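Putative enoyl-CoA hydratase (Streptomyces avermitilis, PDB 3GKB) is of unknown function but, as a member of the crotonase-like family, probably acts on an acyl-CoA thioester in the manner of an enoyl-CoA hydratase. Local coordinates at residues B[30-34]-B[35-39]; B[90-94]-B[95-99]. One frame throughout, in Å; residues are numbered along the deposited sequence.

Contact 1: residues B[30-34]-B[35-39]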
loop_
_atom_site.group_PDB
_atom_site.type_symbol
_atom_site.label_atom_id
_atom_site.label_comp_id
_atom_site.label_asym_id
_atom_site.label_seq_id
_atom_site.Cartn_x
_atom_site.Cartn_y
_atom_site.Cartn_z
ATOM N N ASN B 30 -18.289 17.637 18.702
ATOM C CA ASN B 30 -18.566 17.227 17.322
ATOM C C ASN B 30 -18.913 15.742 17.205
ATOM O O ASN B 30 -18.427 15.027 16.309
ATOM C CB ASN B 30 -17.419 17.607 16.377
ATOM C CG ASN B 30 -17.552 19.020 15.821
ATOM O OD1 ASN B 30 -18.253 19.889 16.394
ATOM N ND2 ASN B 30 -16.865 19.273 14.703
ATOM N N VAL B 31 -19.807 15.280 18.078
ATOM C CA VAL B 31 -20.330 13.926 17.872
ATOM C C VAL B 31 -21.171 13.929 16.606
ATOM O O VAL B 31 -21.718 14.949 16.209
ATOM C CB VAL B 31 -21.152 13.340 19.062
ATOM C CG1 VAL B 31 -20.362 13.345 20.347
ATOM C CG2 VAL B 31 -22.467 14.017 19.208
ATOM N N ILE B 32 -21.204 12.786 15.951
ATOM C CA ILE B 32 -22.078 12.517 14.808
ATOM C C ILE B 32 -23.357 11.902 15.336
ATOM O O ILE B 32 -23.412 10.697 15.674
ATOM C CB ILE B 32 -21.454 11.509 13.844
ATOM C CG1 ILE B 32 -20.066 11.960 13.399
ATOM C CG2 ILE B 32 -22.379 11.299 12.635
ATOM C CD1 ILE B 32 -19.263 10.809 12.785
ATOM N N GLY B 33 -24.382 12.726 15.431
ATOM C CA GLY B 33 -25.707 12.275 15.856
ATOM C C GLY B 33 -26.642 12.129 14.672
ATOM O O GLY B 33 -26.252 12.348 13.497
ATOM N N ALA B 34 -27.885 11.753 14.967
ATOM C CA ALA B 34 -28.885 11.547 13.923
ATOM C C ALA B 34 -29.159 12.815 13.132
ATOM O O ALA B 34 -29.338 12.749 11.904
ATOM C CB ALA B 34 -30.192 11.000 14.499
ATOM N N THR B 35 -29.165 13.959 13.821
ATOM C CA THR B 35 -29.370 15.232 13.165
ATOM C C THR B 35 -28.241 15.538 12.185
ATOM O O THR B 35 -28.502 15.898 11.044
ATOM C CB THR B 35 -29.597 16.395 14.172
ATOM O OG1 THR B 35 -30.769 16.105 14.959
ATOM C CG2 THR B 35 -29.811 17.703 13.423
ATOM N N MET B 36 -26.991 15.352 12.598
ATOM C CA MET B 36 -25.878 15.583 11.663
ATOM C C MET B 36 -25.941 14.651 10.446
ATOM O O MET B 36 -25.668 15.079 9.325
ATOM C CB MET B 36 -24.497 15.453 12.333
ATOM C CG MET B 36 -23.321 15.879 11.408
ATOM S SD MET B 36 -21.620 15.567 12.043
ATOM C CE MET B 36 -21.525 16.840 13.352
ATOM N N MET B 37 -26.266 13.392 10.679
ATOM C CA MET B 37 -26.367 12.404 9.606
ATOM C C MET B 37 -27.392 12.865 8.553
ATOM O O MET B 37 -27.170 12.750 7.349
ATOM C CB MET B 37 -26.741 11.031 10.187
ATOM C CG MET B 37 -25.633 10.356 11.011
ATOM S SD MET B 37 -26.035 8.868 11.968
ATOM C CE MET B 37 -26.218 7.691 10.644
ATOM N N ARG B 38 -28.517 13.403 9.025
ATOM C CA ARG B 38 -29.561 13.877 8.119
ATOM C C ARG B 38 -29.118 15.146 7.393
ATOM O O ARG B 38 -29.347 15.280 6.183
ATOM C CB ARG B 38 -30.863 14.094 8.919
ATOM C CG ARG B 38 -32.023 14.613 8.143
ATOM C CD ARG B 38 -33.304 14.432 8.978
ATOM N NE ARG B 38 -33.382 15.339 10.125
ATOM C CZ ARG B 38 -33.102 15.050 11.404
ATOM N NH1 ARG B 38 -32.691 13.838 11.794
ATOM N NH2 ARG B 38 -33.246 16.005 12.320
ATOM N N GLU B 39 -28.458 16.053 8.114
ATOM C CA GLU B 39 -28.031 17.324 7.531
ATOM C C GLU B 39 -26.910 17.101 6.505
ATOM O O GLU B 39 -26.887 17.765 5.472
ATOM C CB GLU B 39 -27.611 18.342 8.604
ATOM C CG GLU B 39 -28.775 18.856 9.445
ATOM C CD GLU B 39 -28.386 19.926 10.440
ATOM O OE1 GLU B 39 -27.182 20.114 10.734
ATOM O OE2 GLU B 39 -29.315 20.585 10.963
#

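Contact 2: residues B[90-94]-B[95-99]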
loop_
_atom_site.group_PDB
_atom_site.type_symbol
_atom_site.label_atom_id
_atom_site.label_comp_id
_atom_site.label_asym_id
_atom_site.label_seq_id
_atom_site.Cartn_x
_atom_site.Cartn_y
_atom_site.Cartn_z
ATOM N N ALA B 90 -29.244 0.326 -1.028
ATOM C CA ALA B 90 -29.268 -1.135 -0.956
ATOM C C ALA B 90 -27.925 -1.656 -0.454
ATOM O O ALA B 90 -26.891 -1.184 -0.900
ATOM C CB ALA B 90 -29.557 -1.734 -2.316
ATOM N N ASP B 91 -27.968 -2.621 0.467
ATOM C CA ASP B 91 -26.767 -3.367 0.903
ATOM C C ASP B 91 -25.771 -2.497 1.672
ATOM O O ASP B 91 -24.585 -2.836 1.774
ATOM C CB ASP B 91 -26.038 -3.993 -0.291
ATOM C CG ASP B 91 -26.936 -4.872 -1.140
ATOM O OD1 ASP B 91 -27.609 -5.754 -0.562
ATOM O OD2 ASP B 91 -26.941 -4.666 -2.381
ATOM N N VAL B 92 -26.263 -1.386 2.213
ATOM C CA VAL B 92 -25.462 -0.446 2.981
ATOM C C VAL B 92 -26.282 -0.096 4.233
ATOM O O VAL B 92 -27.449 0.299 4.134
ATOM C CB VAL B 92 -25.160 0.837 2.140
ATOM C CG1 VAL B 92 -24.582 1.972 3.001
ATOM C CG2 VAL B 92 -24.311 0.503 0.913
ATOM N N ASN B 93 -25.688 -0.277 5.412
ATOM C CA ASN B 93 -26.383 0.083 6.649
ATOM C C ASN B 93 -26.384 1.584 6.900
ATOM O O ASN B 93 -25.700 2.352 6.188
ATOM C CB ASN B 93 -25.891 -0.741 7.837
ATOM C CG ASN B 93 -24.552 -0.260 8.389
ATOM O OD1 ASN B 93 -24.269 0.928 8.413
ATOM N ND2 ASN B 93 -23.760 -1.193 8.900
ATOM N N VAL B 94 -27.151 1.986 7.908
ATOM C CA VAL B 94 -27.408 3.409 8.200
ATOM C C VAL B 94 -26.118 4.210 8.487
ATOM O O VAL B 94 -26.007 5.370 8.139
ATOM C CB VAL B 94 -28.467 3.566 9.347
ATOM C CG1 VAL B 94 -27.876 3.226 10.716
ATOM C CG2 VAL B 94 -29.040 4.963 9.350
ATOM N N PHE B 95 -25.124 3.551 9.098
ATOM C CA PHE B 95 -23.853 4.179 9.384
ATOM C C PHE B 95 -22.914 4.215 8.191
ATOM O O PHE B 95 -22.254 5.241 7.930
ATOM C CB PHE B 95 -23.236 3.488 10.583
ATOM C CG PHE B 95 -24.094 3.605 11.799
ATOM C CD1 PHE B 95 -24.257 4.851 12.407
ATOM C CD2 PHE B 95 -24.811 2.525 12.279
ATOM C CE1 PHE B 95 -25.085 5.000 13.509
ATOM C CE2 PHE B 95 -25.651 2.674 13.388
ATOM C CZ PHE B 95 -25.779 3.911 14.000
ATOM N N GLN B 96 -22.836 3.094 7.477
ATOM C CA GLN B 96 -22.089 3.024 6.225
ATOM C C GLN B 96 -22.605 4.044 5.218
ATOM O O GLN B 96 -21.844 4.525 4.397
ATOM C CB GLN B 96 -22.170 1.616 5.635
ATOM C CG GLN B 96 -21.507 0.544 6.513
ATOM C CD GLN B 96 -21.825 -0.880 6.069
ATOM O OE1 GLN B 96 -22.838 -1.123 5.383
ATOM N NE2 GLN B 96 -20.978 -1.836 6.475
ATOM N N ALA B 97 -23.885 4.421 5.312
ATOM C CA ALA B 97 -24.465 5.371 4.356
ATOM C C ALA B 97 -23.755 6.726 4.343
ATOM O O ALA B 97 -23.700 7.348 3.282
ATOM C CB ALA B 97 -25.949 5.567 4.619
ATOM N N VAL B 98 -23.172 7.151 5.471
ATOM C CA VAL B 98 -22.415 8.419 5.533
ATOM C C VAL B 98 -21.159 8.363 4.655
ATOM O O VAL B 98 -20.986 9.146 3.702
ATOM C CB VAL B 98 -21.982 8.753 6.994
ATOM C CG1 VAL B 98 -21.143 10.041 7.040
ATOM C CG2 VAL B 98 -23.195 8.782 7.917
ATOM N N GLY B 99 -20.266 7.412 4.962
ATOM C CA GLY B 99 -19.069 7.237 4.137
ATOM C C GLY B 99 -19.383 6.904 2.678
ATOM O O GLY B 99 -18.727 7.390 1.760
HETATM O O HOH W 1 -24.012 -3.498 4.488
#

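Contact 1: residues B[30-34]-B[35-39]
G33 O takes the backbone N-H of M37 at 3.0 Å. One residue on, A34 O accepts from R38 N at 3.1 Å. The next link, E39 N to T35 O, continues the same i to i+4 pattern. G33 holds the N-cap position of helix 34-48, and the first of these bonds closes its first turn directly after the loop that follows strand 19-24, within the crotonase-like fold. Among the loop's polar groups, N30 OD1 accepts from N26 N, N30 ND2 gives hydrogen bonds to L24 O and F66 O, and V31 O receives N26 ND2; the backbone of I32 is hydrogen-bonded to H69 and D71. V31 O also has the methyl CE of M36 3.4 Å away. With CG anti to the backbone N (chi1 -172°) and the chain bent at chi3, M36 runs back along the loop, and its SD lies 4.2 Å from I32 CG1. The other branch of I32, the methyl CG2, meets M37 CG at 3.8 Å, the two side chains crossing at about a right angle. That same CG of M37 sits 3.2 Å from G33 O, beside the oxygen that M37 N grips. R38 folds back over the turn through a bend at chi3 (71°), bringing NH1 to 3.5 Å from A34 O, obliquely to the guanidinium plane. At the far end of the segment the E39 carboxylate is engaged by the N-terminal loop, OE1 with T10 OG1 and OE2 with S9 N. L84 of helix 78-87 packs against A34, M37 and R38.

Contact 2: residues B[90-94]-B[95-99]
A capping box formed by N93 and Q96 opens helix 96-103, which follows helix 78-87 in this crotonase-like fold. N93 OD1 receives Q96 N at 2.8 Å with a nearly straight N-H (174°), and F95 N adds a weak bond to the same oxygen. Q96 answers through its side chain: OE1 accepts N93 N at 3.0 Å from a donor tilted out of the amide plane. The N93 carboxamide, swung between its own backbone N and carbonyl carbon, stacks on the Q96 amide, the planes 16° apart. A water lies 2.8 Å from Q96 OE1 and 2.9 Å from D91 O, while Q96 NE2 is held by E236 OE1 and L233 O, tying the cap to helix 230-243. A leucine at Q96 would probably leave N93 N without its acceptor and E236 without this amide donor, and free the N93 carboxamide from its stacked neighbour. A97 N closes the turn on N93 O at 2.9 Å. V92 CG1 packs on Q96 CB at 3.6 Å. Beside the cap, V94 CG1 makes a CH-pi contact over one face of the F95 ring, 3.7 Å from its centroid and 21° off the normal.

Overall arrangement
Both contacts start a helix after a loop, in series along the chain, but their chemistry differs. At contact 1 the cap residue is a glycine with no side chain to offer, so main-chain bonds and methionine packing join loop and helix; contact 2 adds two carboxamides to its main-chain bond and apolar packing. Contact 1 is partly buried and contact 2 lies at the surface, though its Q96 is buried. Helix 78-87 packs against both, and contact 2 also meets helix 230-243. They touch through M37, whose CE lies 3.4 Å from V94 O and 3.9 Å from F95 CD1, although their centres are 14 Å apart. No other subunit touches either.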